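Local coordinates for hydrogen peroxide-inducible genes activator (Corynebacterium glutamicum, PDB 6G1B), which probably acts as a LysR-type transcriptional regulator that senses hydrogen peroxide and controls genes of the peroxide response, at residues 190-195 against 272-277; 176-181 against 252-257; 103-108 against 132-137. The protein carries 1 engineered substitution. All blocks are in the same frame, centred on the assembly; numbering follows the deposited sequence.

Contact 1 of 3, residues 190-195 against 272-277; sequences DLELSA and NFNSDV
Leu-191 holds the chain around Phe-273 with both polar atoms of its backbone. Its N donates to Asn-272 O at 3.2 Å, and its O accepts from Asn-274 N at 2.8 Å. The two bonds straddle Phe-273 and make a single beta bridge, with Phe-273 CA adding a CA-H...O contact to Leu-191 O at 3.2 Å.

The charged and amide groups gather at one end. Glu-192 and Asn-274 run side by side, Glu-192 OE1 lying 3.5 Å from Asn-274 CB, with carboxylate and amide planes 73° apart. The Glu-192 chain bends at chi2 (-54°), which brings the carboxylate back toward Asn-274 and Asp-276 although CB points away from 272-277. Asn-274 ND2 gives a weak hydrogen bond to Asp-276 OD1 inside the type I turn 274-277. The two carboxylates meet roughly at right angles, Glu-192 OE2 only 3.3 Å from Asp-276 OD1, a like-charge approach that may raise the proton affinity of one of them. Asp-190 turns instead to a salt bridge with Arg-188.

Apolar packing gathers round Phe-273 and Val-277; the ring also turns an edge to Glu-192 O, 3.7 Å from Phe-273 CE1. Leu-191 CB approaches Phe-273 CD1 at 3.9 Å. The CD2 branch of Leu-193 slants across Val-277, reaching CG1 at 3.9 Å. Leu-210 of strand 209-211 touches both Leu-193 and Phe-273, and Ser-194 packs on Ser-194 of the second subunit.

Two connecting loops are thus joined by a single beta bridge in a partly buried part of the LysR substrate-binding domain, which belongs to the periplasmic-binding-protein superfamily.

Contact 2 of 3, residues 176-181 against 252-257; sequences IVVTAS and TLVPIS
Val-178 and Thr-252 form one antiparallel hydrogen-bonded pair, and Ile-176 and Val-254 form the next. Val-178 N reaches Thr-252 O at 2.9 Å and Thr-252 N returns the bond to Val-178 O. At the other pair Ile-176 N meets Val-254 O at 2.8 Å, answered by Val-254 N on Ile-176 O. All four bonds are nearly straight, although the short strand segments are markedly twisted, their N-to-C directions 133° apart.

Followed outward, Val-178 first sets its CB 4.2 Å from Thr-252 CG2. Its CG1 stands anti to the backbone N (chi1 179°), which turns CG2 along the sheet toward the other pair. There CG2 packs against Val-254 CG2 at 3.5 Å and, a little farther off, Val-254 CB. The same Val-254 CB also meets Ile-176 CG2, at 4.0 Å, the two side chains lying alongside each other and pointing the same way. Of the Thr-252 side chain, the methyl CG2 faces Val-178, while the hydroxyl is hydrogen-bonded to Leu-202 O.

The opposite face of the sheet carries the non-hydrogen-bonded pair Val-177 and Leu-253, where Val-177 CG2 and Leu-253 CD2 meet at 3.9 Å.

Helix 238-246 covers the face of Val-178, Thr-252 and Val-254, all three touching its Met-242. Over the other face, Phe-273 lies on Val-177 and Leu-203 on Leu-253. Strand 268-271 bonds to the second edge of strand 165-180, through Ala-271 and Ala-269, so 165-180 runs between 252-255 and 268-271.

Contact 3 of 3, residues 103-108 against 132-137; sequences LTVGII and PHIVED
Val-105 N bonds to His-133 O at 2.7 Å, and from this bond the backbone pairing extends both ways between two parallel strands. His-133 N reaches Leu-103 O at 2.8 Å; farther on, Val-135 N meets Val-105 O and Ile-107 N meets Val-135 O, each at 2.9 Å. The pairing weakens at the C-terminal end, where Asp-137 N makes a weak bond to Ile-107 O at 3.3 Å. CA-H...O contacts from both strands, such as Gly-106 CA to Val-135 O, fill in between. Strands 101-107 and 130-136 with the intervening helix 112-126 form a beta-alpha-beta unit, and strand 153-158 continues the parallel sheet beyond 101-107. Another protein chain extends it at the other edge, pairing with Ile-134 and Val-135, while both Glu-136 carboxylate oxygens accept hydrogen bonds from that chain. Asp-137 OD2 is shared between His-141 ND1 and a polar side chain of that chain.

On the face of Thr-104, Thr-104 OG1 rests 3.6 Å from His-133 CB, with the imidazole slanting past it. On the other face Ile-134 bends at chi2 (-65°), folding CD1 back to within 4.0 Å of Val-105 CB. Its CG2 branch meets Ile-107 CD1, also at 4.0 Å. Leu-103 and Val-105 pack on Phe-300 of helix 294-317, and Ile-107 reaches Met-119 of helix 112-126.

How the contacts relate
From the N terminus, contact 3 comes first, closing the short excursion through helix 112-126 before either of the others opens. The chain then passes through strand 153-158 into strand 165-180, whose end opens contact 2; contact 1 opens soon after, at 190-195. Contact 2 closes at 252-257 and contact 1 at 272-277, so these two cross. They also touch, Phe-273 CE2 lying 4.1 Å from Leu-253 CD2, which joins the loop bridge to the sheet. Contacts 2 and 3 reach the same mixed sheet, centres about 25 Å apart, whereas the centres of contacts 1 and 3 are about 34 Å apart.

Contact 1 of 3, residues 190-195 against 272-277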
loop_
_atom_site.group_PDB
_atom_site.type_symbol
_atom_site.label_atom_id
_atom_site.label_comp_id
_atom_site.label_asym_id
_atom_site.label_seq_id
_atom_site.Cartn_x
_atom_site.Cartn_y
_atom_site.Cartn_z
ATOM N N ASP B 190 -13.792 -7.624 18.809
ATOM C CA ASP B 190 -13.394 -8.590 17.784
ATOM C C ASP B 190 -13.423 -8.036 16.359
ATOM O O ASP B 190 -13.626 -8.788 15.420
ATOM C CB ASP B 190 -14.293 -9.838 17.882
ATOM C CG ASP B 190 -15.746 -9.540 17.631
ATOM O OD1 ASP B 190 -16.123 -8.368 17.441
ATOM O OD2 ASP B 190 -16.542 -10.513 17.615
ATOM N N LEU B 191 -13.198 -6.740 16.197
ATOM C CA LEU B 191 -13.287 -6.115 14.880
ATOM C C LEU B 191 -12.181 -6.590 13.979
ATOM O O LEU B 191 -11.061 -6.783 14.429
ATOM C CB LEU B 191 -13.222 -4.578 14.978
ATOM C CG LEU B 191 -14.364 -3.911 15.748
ATOM C CD1 LEU B 191 -14.134 -2.421 15.859
ATOM C CD2 LEU B 191 -15.675 -4.207 15.021
ATOM N N GLU B 192 -12.516 -6.772 12.703
ATOM C CA GLU B 192 -11.553 -7.160 11.663
ATOM C C GLU B 192 -11.205 -5.912 10.879
ATOM O O GLU B 192 -11.860 -4.886 11.050
ATOM C CB GLU B 192 -12.184 -8.222 10.738
ATOM C CG GLU B 192 -12.412 -9.586 11.407
ATOM C CD GLU B 192 -11.144 -10.189 12.057
ATOM O OE1 GLU B 192 -11.230 -10.845 13.135
ATOM O OE2 GLU B 192 -10.032 -9.983 11.520
ATOM N N LEU B 193 -10.203 -5.989 10.005
ATOM C CA LEU B 193 -9.851 -4.839 9.164
ATOM C C LEU B 193 -11.007 -4.350 8.290
ATOM O O LEU B 193 -11.162 -3.142 8.095
ATOM C CB LEU B 193 -8.618 -5.090 8.308
ATOM C CG LEU B 193 -7.264 -4.896 8.981
ATOM C CD1 LEU B 193 -6.120 -4.983 7.991
ATOM C CD2 LEU B 193 -7.168 -3.602 9.773
ATOM N N SER B 194 -11.845 -5.258 7.820
ATOM C CA SER B 194 -13.086 -4.863 7.132
ATOM C C SER B 194 -13.956 -3.809 7.856
ATOM O O SER B 194 -14.721 -3.095 7.205
ATOM C CB SER B 194 -13.968 -6.081 6.877
ATOM O OG SER B 194 -14.435 -6.640 8.083
ATOM N N ALA B 195 -13.875 -3.747 9.183
ATOM C CA ALA B 195 -14.608 -2.743 9.960
ATOM C C ALA B 195 -14.291 -1.304 9.581
ATOM O O ALA B 195 -15.097 -0.427 9.845
ATOM C CB ALA B 195 -14.343 -2.942 11.431
ATOM N N ASN B 272 -12.223 -2.585 20.021
ATOM C CA ASN B 272 -10.902 -3.078 19.663
ATOM C C ASN B 272 -10.961 -4.032 18.506
ATOM O O ASN B 272 -11.981 -4.702 18.286
ATOM C CB ASN B 272 -10.193 -3.752 20.844
ATOM C CG ASN B 272 -9.640 -2.743 21.832
ATOM O OD1 ASN B 272 -10.163 -2.637 22.946
ATOM N ND2 ASN B 272 -8.658 -1.953 21.425
ATOM N N PHE B 273 -9.861 -4.072 17.753
ATOM C CA PHE B 273 -9.655 -5.108 16.771
ATOM C C PHE B 273 -9.291 -6.418 17.449
ATOM O O PHE B 273 -8.823 -6.451 18.599
ATOM C CB PHE B 273 -8.581 -4.754 15.740
ATOM C CG PHE B 273 -8.884 -3.529 14.932
ATOM C CD1 PHE B 273 -9.693 -3.581 13.773
ATOM C CD2 PHE B 273 -8.337 -2.314 15.303
ATOM C CE1 PHE B 273 -9.920 -2.446 13.035
ATOM C CE2 PHE B 273 -8.591 -1.162 14.582
ATOM C CZ PHE B 273 -9.397 -1.220 13.473
ATOM N N ASN B 274 -9.529 -7.501 16.715
ATOM C CA ASN B 274 -9.293 -8.842 17.197
ATOM C C ASN B 274 -7.800 -9.119 17.347
ATOM O O ASN B 274 -6.964 -8.373 16.842
ATOM C CB ASN B 274 -9.972 -9.865 16.243
ATOM C CG ASN B 274 -10.238 -11.186 16.897
ATOM O OD1 ASN B 274 -10.659 -11.248 18.056
ATOM N ND2 ASN B 274 -9.968 -12.263 16.170
ATOM N N SER B 275 -7.496 -10.199 18.063
ATOM C CA SER B 275 -6.136 -10.711 18.255
ATOM C C SER B 275 -5.293 -10.769 16.984
ATOM O O SER B 275 -4.093 -10.477 17.029
ATOM C CB SER B 275 -6.149 -12.108 18.893
ATOM O OG SER B 275 -7.328 -12.416 19.644
ATOM N N ASP B 276 -5.901 -11.146 15.862
ATOM C CA ASP B 276 -5.143 -11.329 14.625
ATOM C C ASP B 276 -4.817 -10.020 13.902
ATOM O O ASP B 276 -3.997 -10.015 12.985
ATOM C CB ASP B 276 -5.807 -12.346 13.670
ATOM C CG ASP B 276 -7.327 -12.199 13.556
ATOM O OD1 ASP B 276 -7.855 -11.049 13.715
ATOM O OD2 ASP B 276 -7.997 -13.261 13.317
ATOM N N VAL B 277 -5.458 -8.925 14.281
ATOM C CA VAL B 277 -5.151 -7.627 13.695
ATOM C C VAL B 277 -4.036 -6.974 14.488
ATOM O O VAL B 277 -4.032 -7.005 15.706
ATOM C CB VAL B 277 -6.396 -6.727 13.661
ATOM C CG1 VAL B 277 -6.074 -5.350 13.122
ATOM C CG2 VAL B 277 -7.473 -7.380 12.798
#

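Contact 2 of 3, residues 176-181 against 252-257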
loop_
_atom_site.group_PDB
_atom_site.type_symbol
_atom_site.label_atom_id
_atom_site.label_comp_id
_atom_site.label_asym_id
_atom_site.label_seq_id
_atom_site.Cartn_x
_atom_site.Cartn_y
_atom_site.Cartn_z
ATOM N N ILE B 176 -6.551 1.930 20.521
ATOM C CA ILE B 176 -7.909 1.513 20.803
ATOM C C ILE B 176 -8.789 2.225 19.784
ATOM O O ILE B 176 -8.410 3.248 19.251
ATOM C CB ILE B 176 -8.310 1.854 22.266
ATOM C CG1 ILE B 176 -9.642 1.202 22.611
ATOM C CG2 ILE B 176 -8.365 3.374 22.519
ATOM C CD1 ILE B 176 -9.807 0.985 24.074
ATOM N N VAL B 177 -9.932 1.654 19.466
ATOM C CA VAL B 177 -10.863 2.298 18.578
ATOM C C VAL B 177 -11.794 3.113 19.464
ATOM O O VAL B 177 -12.222 2.667 20.530
ATOM C CB VAL B 177 -11.649 1.283 17.740
ATOM C CG1 VAL B 177 -12.571 1.985 16.757
ATOM C CG2 VAL B 177 -10.697 0.364 17.002
ATOM N N VAL B 178 -12.087 4.322 19.021
ATOM C CA VAL B 178 -13.005 5.204 19.731
ATOM C C VAL B 178 -14.117 5.608 18.773
ATOM O O VAL B 178 -13.838 6.101 17.695
ATOM C CB VAL B 178 -12.253 6.417 20.298
ATOM C CG1 VAL B 178 -13.208 7.345 21.002
ATOM C CG2 VAL B 178 -11.154 5.956 21.250
ATOM N N THR B 179 -15.356 5.367 19.182
ATOM C CA THR B 179 -16.538 5.741 18.415
ATOM C C THR B 179 -17.451 6.646 19.245
ATOM O O THR B 179 -17.263 6.812 20.454
ATOM C CB THR B 179 -17.390 4.498 18.070
ATOM O OG1 THR B 179 -18.022 4.023 19.263
ATOM C CG2 THR B 179 -16.564 3.378 17.496
ATOM N N ALA B 180 -18.469 7.199 18.580
ATOM C CA ALA B 180 -19.574 7.819 19.287
ATOM C C ALA B 180 -20.301 6.743 20.082
ATOM O O ALA B 180 -20.274 5.540 19.714
ATOM C CB ALA B 180 -20.536 8.475 18.302
ATOM N N SER B 181 -20.955 7.166 21.164
ATOM C CA SER B 181 -21.823 6.299 21.972
ATOM C C SER B 181 -22.828 5.489 21.151
ATOM O O SER B 181 -23.031 4.306 21.435
ATOM C CB SER B 181 -22.567 7.122 23.039
ATOM O OG SER B 181 -21.634 7.846 23.873
ATOM N N THR B 252 -12.279 7.155 15.533
ATOM C CA THR B 252 -10.832 7.308 15.424
ATOM C C THR B 252 -10.054 6.229 16.149
ATOM O O THR B 252 -10.641 5.347 16.786
ATOM C CB THR B 252 -10.371 8.719 15.895
ATOM O OG1 THR B 252 -9.045 9.000 15.432
ATOM C CG2 THR B 252 -10.431 8.836 17.419
ATOM N N LEU B 253 -8.729 6.313 16.018
ATOM C CA LEU B 253 -7.793 5.472 16.743
ATOM C C LEU B 253 -7.050 6.340 17.738
ATOM O O LEU B 253 -6.557 7.405 17.368
ATOM C CB LEU B 253 -6.776 4.830 15.799
ATOM C CG LEU B 253 -7.342 3.980 14.692
ATOM C CD1 LEU B 253 -6.233 3.357 13.842
ATOM C CD2 LEU B 253 -8.280 2.919 15.259
ATOM N N VAL B 254 -6.937 5.855 18.980
ATOM C CA VAL B 254 -6.262 6.586 20.050
ATOM C C VAL B 254 -5.208 5.661 20.651
ATOM O O VAL B 254 -5.522 4.502 20.923
ATOM C CB VAL B 254 -7.268 7.003 21.148
ATOM C CG1 VAL B 254 -6.552 7.657 22.315
ATOM C CG2 VAL B 254 -8.332 7.937 20.579
ATOM N N PRO B 255 -3.959 6.158 20.845
ATOM C CA PRO B 255 -2.965 5.357 21.565
ATOM C C PRO B 255 -3.467 5.030 22.959
ATOM O O PRO B 255 -4.092 5.897 23.599
ATOM C CB PRO B 255 -1.735 6.288 21.670
ATOM C CG PRO B 255 -1.988 7.379 20.678
ATOM C CD PRO B 255 -3.459 7.518 20.581
ATOM N N ILE B 256 -3.209 3.808 23.426
ATOM C CA ILE B 256 -3.715 3.401 24.750
ATOM C C ILE B 256 -3.242 4.250 25.933
ATOM O O ILE B 256 -3.981 4.392 26.882
ATOM C CB ILE B 256 -3.516 1.906 25.064
ATOM C CG1 ILE B 256 -2.052 1.545 25.091
ATOM C CG2 ILE B 256 -4.307 1.043 24.070
ATOM C CD1 ILE B 256 -1.828 0.178 25.717
ATOM N N SER B 257 -2.042 4.819 25.832
ATOM C CA SER B 257 -1.546 5.763 26.845
ATOM C C SER B 257 -2.433 6.991 27.032
ATOM O O SER B 257 -2.444 7.576 28.099
ATOM C CB SER B 257 -0.087 6.198 26.573
ATOM O OG SER B 257 0.077 6.967 25.404
#

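Contact 3 of 3, residues 103-108 against 132-137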
loop_
_atom_site.group_PDB
_atom_site.type_symbol
_atom_site.label_atom_id
_atom_site.label_comp_id
_atom_site.label_asym_id
_atom_site.label_seq_id
_atom_site.Cartn_x
_atom_site.Cartn_y
_atom_site.Cartn_z
ATOM N N LEU B 103 19.488 17.929 29.037
ATOM C CA LEU B 103 19.047 16.964 28.039
ATOM C C LEU B 103 17.811 17.527 27.387
ATOM O O LEU B 103 16.783 17.667 28.034
ATOM C CB LEU B 103 18.758 15.596 28.658
ATOM C CG LEU B 103 18.317 14.498 27.685
ATOM C CD1 LEU B 103 19.455 14.187 26.686
ATOM C CD2 LEU B 103 17.910 13.248 28.437
ATOM N N THR B 104 17.908 17.874 26.111
ATOM C CA THR B 104 16.765 18.413 25.387
ATOM C C THR B 104 16.063 17.309 24.542
ATOM O O THR B 104 16.682 16.689 23.661
ATOM C CB THR B 104 17.214 19.617 24.570
ATOM O OG1 THR B 104 17.798 20.573 25.468
ATOM C CG2 THR B 104 16.052 20.266 23.886
ATOM N N VAL B 105 14.792 17.055 24.855
ATOM C CA VAL B 105 14.028 15.934 24.292
ATOM C C VAL B 105 12.861 16.431 23.447
ATOM O O VAL B 105 12.001 17.166 23.950
ATOM C CB VAL B 105 13.480 15.019 25.423
ATOM C CG1 VAL B 105 12.935 13.712 24.838
ATOM C CG2 VAL B 105 14.571 14.715 26.463
ATOM N N GLY B 106 12.822 16.054 22.170
ATOM C CA GLY B 106 11.627 16.279 21.317
ATOM C C GLY B 106 10.657 15.126 21.484
ATOM O O GLY B 106 11.089 13.992 21.554
ATOM N N ILE B 107 9.355 15.396 21.612
ATOM C CA ILE B 107 8.336 14.345 21.740
ATOM C C ILE B 107 7.152 14.722 20.871
ATOM O O ILE B 107 6.657 15.864 20.903
ATOM C CB ILE B 107 7.842 14.091 23.196
ATOM C CG1 ILE B 107 9.012 13.870 24.143
ATOM C CG2 ILE B 107 7.034 12.811 23.262
ATOM C CD1 ILE B 107 8.655 13.756 25.603
ATOM N N ILE B 108 6.683 13.737 20.101
ATOM C CA ILE B 108 5.517 13.920 19.233
ATOM C C ILE B 108 4.259 14.212 20.051
ATOM O O ILE B 108 4.171 13.775 21.202
ATOM C CB ILE B 108 5.291 12.720 18.277
ATOM C CG1 ILE B 108 5.201 11.370 19.015
ATOM C CG2 ILE B 108 6.394 12.675 17.222
ATOM C CD1 ILE B 108 4.797 10.219 18.087
ATOM N N PRO B 132 16.130 18.285 32.370
ATOM C CA PRO B 132 15.398 17.963 31.142
ATOM C C PRO B 132 14.783 19.198 30.504
ATOM O O PRO B 132 14.305 20.079 31.220
ATOM C CB PRO B 132 14.322 16.995 31.616
ATOM C CG PRO B 132 14.080 17.391 33.014
ATOM C CD PRO B 132 15.350 17.963 33.576
ATOM N N HIS B 133 14.827 19.273 29.172
ATOM C CA HIS B 133 14.116 20.311 28.414
ATOM C C HIS B 133 13.278 19.632 27.354
ATOM O O HIS B 133 13.815 18.908 26.540
ATOM C CB HIS B 133 15.096 21.297 27.800
ATOM C CG HIS B 133 15.930 21.994 28.820
ATOM N ND1 HIS B 133 15.427 22.986 29.631
ATOM C CD2 HIS B 133 17.209 21.795 29.216
ATOM C CE1 HIS B 133 16.370 23.387 30.463
ATOM N NE2 HIS B 133 17.468 22.693 30.219
ATOM N N ILE B 134 11.973 19.858 27.370
ATOM C CA ILE B 134 11.049 19.158 26.491
ATOM C C ILE B 134 10.497 20.108 25.442
ATOM O O ILE B 134 10.047 21.225 25.752
ATOM C CB ILE B 134 9.852 18.563 27.264
ATOM C CG1 ILE B 134 10.315 17.808 28.520
ATOM C CG2 ILE B 134 9.002 17.686 26.367
ATOM C CD1 ILE B 134 11.159 16.585 28.216
ATOM N N VAL B 135 10.547 19.645 24.199
ATOM C CA VAL B 135 9.972 20.309 23.043
ATOM C C VAL B 135 8.933 19.335 22.492
ATOM O O VAL B 135 9.268 18.219 22.135
ATOM C CB VAL B 135 11.038 20.616 21.962
ATOM C CG1 VAL B 135 10.385 21.170 20.698
ATOM C CG2 VAL B 135 12.086 21.578 22.489
ATOM N N GLU B 136 7.675 19.756 22.463
ATOM C CA GLU B 136 6.602 18.954 21.924
ATOM C C GLU B 136 6.164 19.596 20.612
ATOM O O GLU B 136 5.741 20.772 20.603
ATOM C CB GLU B 136 5.434 18.848 22.901
ATOM C CG GLU B 136 4.260 18.023 22.397
ATOM C CD GLU B 136 3.105 18.898 21.962
ATOM O OE1 GLU B 136 2.434 19.440 22.855
ATOM O OE2 GLU B 136 2.891 19.077 20.729
ATOM N N ASP B 137 6.283 18.842 19.515
ATOM C CA ASP B 137 5.907 19.342 18.186
ATOM C C ASP B 137 5.802 18.187 17.169
ATOM O O ASP B 137 6.207 17.037 17.468
ATOM C CB ASP B 137 6.925 20.405 17.709
ATOM C CG ASP B 137 6.310 21.453 16.727
ATOM O OD1 ASP B 137 6.904 22.518 16.577
ATOM O OD2 ASP B 137 5.270 21.233 16.050
#